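Local coordinates for protein pseudoperoxidase (Leishmania major, PDB 5VIA) that binds heme b, its iron held by two axial protein ligands, and is classed as a pseudoperoxidase within the peroxidase family, at residues C152-A157 / R186-L191; T148-V153 / R253-R258. All coordinates share one frame; numbering follows the deposited sequence.

Contact 1: residues C152-A157 / R186-L191; sequences CVALLA and RYYQFL. With HEM (protoporphyrin IX containing Fe), chain B.
Tyr-188 reaches the 152-157 segment with the far half of its ring. Its CB packs against Val-256 O of helix 250-261. CG stands beside the backbone N (chi1 -49°), and from there the ring extends toward Val-153 and Ala-157. CE1 comes within 3.9 Å of Val-153 CG1. On the other ring edge, CE2 lies 3.7 Å from Ala-157 CB. At the tip, OH donates to Val-153 O over 2.7 Å, with the carbonyl oxygen near the ring plane. The hydroxyl approaches at a C=O...O angle of 124°, tilted 28° from the carbonyl plane. Leu-156 N reaches the same oxygen from the opposite face, so two donors grip it. Tyr-187 presents a ring face instead: Leu-156 O sits 3.6 Å above its centre, and Leu-156 CB packs 3.8 Å from Tyr-187 CE2. Its hydroxyl is hydrogen-bonded to Glu-243. Leu-156 CD2 lies 3.9 Å from HEM CHC, and Leu-155 CG is 3.6 Å from HEM CBC. The contact thus joins helix 186-194 to the heme pocket wall; the Tyr-187 side chain is about 4 Å from that of His-159, an axial iron ligand. Helix 250-261 packs alongside through Tyr-259, and helix 263-279 supplies Trp-266, whose NE1 donates to Ala-154 O.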
# COMPACT_ATOMS: atom_id res chain seq x y z
N CYS A 152 -8.97 1.50 8.33
CA CYS A 152 -7.92 0.47 8.27
C CYS A 152 -8.30 -0.61 7.27
O CYS A 152 -7.50 -0.99 6.40
CB CYS A 152 -7.74 -0.20 9.64
SG CYS A 152 -7.00 0.85 10.90
N VAL A 153 -9.53 -1.11 7.41
CA VAL A 153 -10.02 -2.20 6.56
C VAL A 153 -10.13 -1.74 5.11
O VAL A 153 -9.80 -2.49 4.18
CB VAL A 153 -11.38 -2.70 7.07
CG1 VAL A 153 -12.02 -3.68 6.09
CG2 VAL A 153 -11.22 -3.32 8.46
N ALA A 154 -10.55 -0.49 4.92
CA ALA A 154 -10.68 0.07 3.58
C ALA A 154 -9.34 0.13 2.85
O ALA A 154 -9.27 -0.00 1.62
CB ALA A 154 -11.31 1.47 3.66
N LEU A 155 -8.27 0.35 3.61
CA LEU A 155 -6.95 0.54 3.02
C LEU A 155 -6.44 -0.76 2.43
O LEU A 155 -5.64 -0.75 1.49
CB LEU A 155 -6.00 1.05 4.10
CG LEU A 155 -4.82 1.96 3.77
CD1 LEU A 155 -5.11 3.00 2.66
CD2 LEU A 155 -4.42 2.65 5.07
N LEU A 156 -6.88 -1.89 2.98
CA LEU A 156 -6.35 -3.18 2.54
C LEU A 156 -6.80 -3.60 1.14
O LEU A 156 -6.24 -4.54 0.56
CB LEU A 156 -6.60 -4.27 3.59
CG LEU A 156 -5.68 -4.15 4.82
CD1 LEU A 156 -6.07 -5.13 5.88
CD2 LEU A 156 -4.21 -4.38 4.44
N ALA A 157 -7.77 -2.89 0.57
CA ALA A 157 -8.17 -3.16 -0.82
C ALA A 157 -7.07 -2.81 -1.82
O ALA A 157 -7.21 -3.12 -3.01
CB ALA A 157 -9.43 -2.44 -1.18
N ARG A 186 -12.90 -5.91 -4.76
CA ARG A 186 -12.90 -7.34 -5.05
C ARG A 186 -12.12 -8.10 -3.97
O ARG A 186 -12.42 -9.25 -3.69
CB ARG A 186 -12.31 -7.61 -6.44
CG ARG A 186 -12.66 -8.99 -6.98
CD ARG A 186 -12.31 -9.16 -8.46
NE ARG A 186 -12.22 -10.58 -8.79
CZ ARG A 186 -11.14 -11.33 -8.55
NH1 ARG A 186 -10.07 -10.78 -8.01
NH2 ARG A 186 -11.15 -12.61 -8.85
N TYR A 187 -11.13 -7.44 -3.38
CA TYR A 187 -10.35 -7.99 -2.27
C TYR A 187 -11.25 -8.62 -1.20
O TYR A 187 -11.05 -9.77 -0.80
CB TYR A 187 -9.49 -6.87 -1.67
CG TYR A 187 -8.83 -7.19 -0.35
CD1 TYR A 187 -7.66 -7.96 -0.29
CD2 TYR A 187 -9.36 -6.72 0.84
CE1 TYR A 187 -7.06 -8.25 0.94
CE2 TYR A 187 -8.76 -7.00 2.06
CZ TYR A 187 -7.61 -7.77 2.11
OH TYR A 187 -7.03 -8.05 3.33
N TYR A 188 -12.25 -7.87 -0.75
CA TYR A 188 -13.16 -8.34 0.29
C TYR A 188 -13.98 -9.53 -0.18
O TYR A 188 -14.21 -10.49 0.58
CB TYR A 188 -14.09 -7.20 0.72
CG TYR A 188 -13.30 -5.96 1.01
CD1 TYR A 188 -12.50 -5.88 2.14
CD2 TYR A 188 -13.32 -4.88 0.13
CE1 TYR A 188 -11.75 -4.76 2.40
CE2 TYR A 188 -12.57 -3.74 0.39
CZ TYR A 188 -11.79 -3.69 1.52
OH TYR A 188 -11.03 -2.58 1.79
N GLN A 189 -14.45 -9.47 -1.42
CA GLN A 189 -15.26 -10.53 -1.98
C GLN A 189 -14.42 -11.79 -2.09
O GLN A 189 -14.89 -12.90 -1.82
CB GLN A 189 -15.80 -10.12 -3.36
CG GLN A 189 -16.66 -8.84 -3.33
CD GLN A 189 -16.98 -8.29 -4.71
OE1 GLN A 189 -16.40 -8.71 -5.71
NE2 GLN A 189 -17.90 -7.35 -4.76
N PHE A 190 -13.15 -11.61 -2.47
CA PHE A 190 -12.23 -12.74 -2.65
C PHE A 190 -11.95 -13.45 -1.33
O PHE A 190 -12.04 -14.68 -1.25
CB PHE A 190 -10.93 -12.26 -3.30
CG PHE A 190 -10.00 -13.38 -3.67
CD1 PHE A 190 -10.08 -13.99 -4.92
CD2 PHE A 190 -9.05 -13.84 -2.76
CE1 PHE A 190 -9.23 -15.01 -5.25
CE2 PHE A 190 -8.20 -14.87 -3.09
CZ PHE A 190 -8.28 -15.45 -4.34
N LEU A 191 -11.60 -12.68 -0.30
CA LEU A 191 -11.32 -13.24 1.03
C LEU A 191 -12.49 -14.06 1.55
O LEU A 191 -12.31 -15.21 1.97
CB LEU A 191 -10.97 -12.14 2.04
CG LEU A 191 -9.63 -11.42 1.89
CD1 LEU A 191 -9.32 -10.61 3.13
CD2 LEU A 191 -8.50 -12.37 1.60
CHA HEM B . 1.95 -6.11 -1.62
CHB HEM B . 1.28 -7.88 2.87
CHC HEM B . -0.43 -3.52 4.16
CHD HEM B . -0.44 -2.02 -0.48
C1A HEM B . 1.98 -6.91 -0.51
C2A HEM B . 2.64 -8.19 -0.44
C3A HEM B . 2.47 -8.68 0.78
C4A HEM B . 1.68 -7.73 1.55
CMA HEM B . 3.01 -10.03 1.30
CAA HEM B . 3.45 -8.83 -1.59
CBA HEM B . 4.78 -8.05 -1.59
CGA HEM B . 5.74 -8.51 -2.66
O1A HEM B . 6.16 -9.69 -2.61
O2A HEM B . 6.12 -7.68 -3.53
C1B HEM B . 0.78 -6.86 3.64
C2B HEM B . 0.43 -6.91 5.04
C3B HEM B . -0.02 -5.71 5.43
C4B HEM B . -0.02 -4.84 4.25
CMB HEM B . 0.61 -8.15 5.94
CAB HEM B . -0.48 -5.39 6.87
CBB HEM B . -0.42 -4.15 7.38
C1C HEM B . -0.59 -2.74 3.03
C2C HEM B . -1.14 -1.38 2.99
C3C HEM B . -1.14 -0.97 1.69
C4C HEM B . -0.59 -2.06 0.89
CMC HEM B . -1.62 -0.59 4.24
CAC HEM B . -1.56 0.35 1.00
CBC HEM B . -1.91 1.45 1.68
C1D HEM B . 0.18 -2.98 -1.23
C2D HEM B . 0.36 -2.94 -2.67
C3D HEM B . 1.10 -4.21 -3.03
C4D HEM B . 1.30 -4.90 -1.77
CMD HEM B . -0.11 -1.82 -3.64
CAD HEM B . 1.57 -4.66 -4.44
CBD HEM B . 2.96 -4.02 -4.62
CGD HEM B . 3.58 -4.39 -5.94
O1D HEM B . 4.80 -4.11 -6.14
O2D HEM B . 2.85 -4.97 -6.79
NA HEM B . 1.39 -6.65 0.73
NB HEM B . 0.48 -5.59 3.19
NC HEM B . -0.27 -3.12 1.73
ND HEM B . 0.74 -4.16 -0.74
FE HEM B . 0.65 -4.89 1.24

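Contact 2: residues T148-V153 / R253-R258; sequences TEAECV and RELVVR
Leu-255 is the residue that the 253-258 segment directs at residues 148-153; 93 Å² of it is buried there, and Glu-149, Ala-150 and Val-153 all touch it. Just before the first helix, Thr-148 sits at the N-cap position and its backbone N donates to Glu-151 OE1 over 2.9 Å, meeting the carboxylate on its anti side and tilted out of its plane. Glu-149 comes next. Its CG is anti to the backbone N (chi1 -173°) and the chain runs on extended, so that its aliphatic part lies against Leu-255, with Glu-149 CG 3.6 Å from Leu-255 CD1. The carboxylate is held by a hydrogen bond between Glu-149 OE1 and Thr-251 OG1. Ala-150 meets both methyl branches: its N is 3.7 Å from Leu-255 CD1, and its CB is 4.0 Å from Leu-255 CD2. The same residue offers its carbonyl oxygen to the hydroxyl of Tyr-259, a turn further along the second helix. The axes of the segments 149-153 and 253-258, parts of helices 149-155 and 250-261, pass 9.8 Å apart at a signed crossing angle of -58°, with apolar contacts across the interface and no hydrogen bond between the two segments. Glu-151 points to the other side and completes a capping box with Thr-148: its N donates to Thr-148 OG1 over 3.1 Å at an N-H...O angle of 160°. Its carboxylate also forms a salt bridge with Lys-276, on helix 263-279. At Val-153, CG1 rests 3.9 Å from Leu-255 CB and also touches Val-256 CG2, the two valine side chains crossing at about a right angle, while Val-153 CG2 meets Leu-255 CD1.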
# COMPACT_ATOMS: atom_id res chain seq x y z
N THR A 148 -9.68 5.06 11.81
CA THR A 148 -10.77 4.29 12.42
C THR A 148 -10.63 2.85 11.92
O THR A 148 -9.86 2.60 10.97
CB THR A 148 -12.14 4.78 11.95
OG1 THR A 148 -12.24 4.59 10.53
CG2 THR A 148 -12.35 6.26 12.29
N GLU A 149 -11.38 1.92 12.50
CA GLU A 149 -11.30 0.55 11.99
C GLU A 149 -11.83 0.45 10.56
O GLU A 149 -11.29 -0.31 9.74
CB GLU A 149 -11.98 -0.47 12.93
CG GLU A 149 -11.72 -1.91 12.43
CD GLU A 149 -12.07 -3.00 13.42
OE1 GLU A 149 -13.19 -2.98 13.97
OE2 GLU A 149 -11.22 -3.89 13.63
N ALA A 150 -12.85 1.23 10.24
CA ALA A 150 -13.37 1.28 8.87
C ALA A 150 -12.29 1.70 7.86
O ALA A 150 -12.17 1.12 6.78
CB ALA A 150 -14.56 2.23 8.80
N GLU A 151 -11.51 2.71 8.23
CA GLU A 151 -10.44 3.20 7.36
C GLU A 151 -9.32 2.16 7.23
O GLU A 151 -8.78 1.96 6.13
CB GLU A 151 -9.89 4.54 7.88
CG GLU A 151 -10.82 5.74 7.59
CD GLU A 151 -10.51 6.97 8.43
OE1 GLU A 151 -9.88 6.83 9.51
OE2 GLU A 151 -10.94 8.08 8.04
N CYS A 152 -8.97 1.50 8.33
CA CYS A 152 -7.92 0.47 8.27
C CYS A 152 -8.30 -0.61 7.27
O CYS A 152 -7.50 -0.99 6.40
CB CYS A 152 -7.74 -0.20 9.64
SG CYS A 152 -7.00 0.85 10.90
N VAL A 153 -9.53 -1.11 7.41
CA VAL A 153 -10.02 -2.20 6.56
C VAL A 153 -10.13 -1.74 5.11
O VAL A 153 -9.80 -2.49 4.18
CB VAL A 153 -11.38 -2.70 7.07
CG1 VAL A 153 -12.02 -3.68 6.09
CG2 VAL A 153 -11.22 -3.32 8.46
N ARG A 253 -14.63 -8.29 10.40
CA ARG A 253 -15.36 -9.07 9.41
C ARG A 253 -16.61 -8.34 8.89
O ARG A 253 -16.87 -8.35 7.69
CB ARG A 253 -15.75 -10.44 9.97
CG ARG A 253 -16.72 -11.21 9.07
CD ARG A 253 -17.10 -12.55 9.65
NE ARG A 253 -16.30 -13.62 9.07
CZ ARG A 253 -16.64 -14.31 8.00
NH1 ARG A 253 -17.78 -14.06 7.37
NH2 ARG A 253 -15.86 -15.27 7.55
N GLU A 254 -17.37 -7.71 9.79
CA GLU A 254 -18.54 -6.96 9.34
C GLU A 254 -18.16 -5.83 8.38
O GLU A 254 -18.92 -5.51 7.47
CB GLU A 254 -19.37 -6.43 10.51
CG GLU A 254 -20.38 -5.31 10.15
CD GLU A 254 -21.52 -5.73 9.19
OE1 GLU A 254 -21.32 -6.53 8.25
OE2 GLU A 254 -22.65 -5.22 9.39
N LEU A 255 -16.98 -5.24 8.56
CA LEU A 255 -16.51 -4.23 7.62
C LEU A 255 -16.11 -4.88 6.28
O LEU A 255 -16.37 -4.31 5.21
CB LEU A 255 -15.34 -3.43 8.21
CG LEU A 255 -15.74 -2.47 9.35
CD1 LEU A 255 -14.56 -2.02 10.20
CD2 LEU A 255 -16.41 -1.27 8.76
N VAL A 256 -15.50 -6.06 6.33
CA VAL A 256 -15.14 -6.78 5.11
C VAL A 256 -16.41 -7.19 4.35
O VAL A 256 -16.52 -7.00 3.14
CB VAL A 256 -14.27 -8.01 5.42
CG1 VAL A 256 -14.18 -8.93 4.19
CG2 VAL A 256 -12.89 -7.55 5.84
N VAL A 257 -17.38 -7.74 5.08
CA VAL A 257 -18.67 -8.12 4.50
C VAL A 257 -19.38 -6.91 3.88
O VAL A 257 -19.92 -6.98 2.77
CB VAL A 257 -19.58 -8.77 5.57
CG1 VAL A 257 -21.05 -8.69 5.17
CG2 VAL A 257 -19.17 -10.21 5.80
N ARG A 258 -19.37 -5.80 4.61
CA ARG A 258 -20.00 -4.57 4.16
C ARG A 258 -19.37 -3.99 2.89
O ARG A 258 -20.08 -3.54 1.99
CB ARG A 258 -19.95 -3.54 5.29
CG ARG A 258 -20.57 -2.21 4.99
CD ARG A 258 -21.02 -1.56 6.30
NE ARG A 258 -22.35 -2.01 6.67
CZ ARG A 258 -23.47 -1.37 6.36
NH1 ARG A 258 -23.42 -0.23 5.68
NH2 ARG A 258 -24.64 -1.87 6.73

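In the fold
From the N terminus, the chain passes through the helices from 16-29 to 137-142 before reaching helix 149-155, from which both contacts start; Val-153 takes part in both. A connection of 28 residues without helix or strand follows, carrying the axial ligand His-159 and the heme-binding Glu-163, His-165 and Ser-169. Contact 1 closes that loop on helix 186-194. The chain then forms the three-stranded antiparallel sheet and helix 241-245 before helix 250-261 closes contact 2, a wider loop of 99 residues that encloses the first. Helices 186-194 and 250-261 also meet directly, Tyr-188 CB lying 3.4 Å from Val-256 O. Of the two contacts, contact 1 is the one that touches the heme.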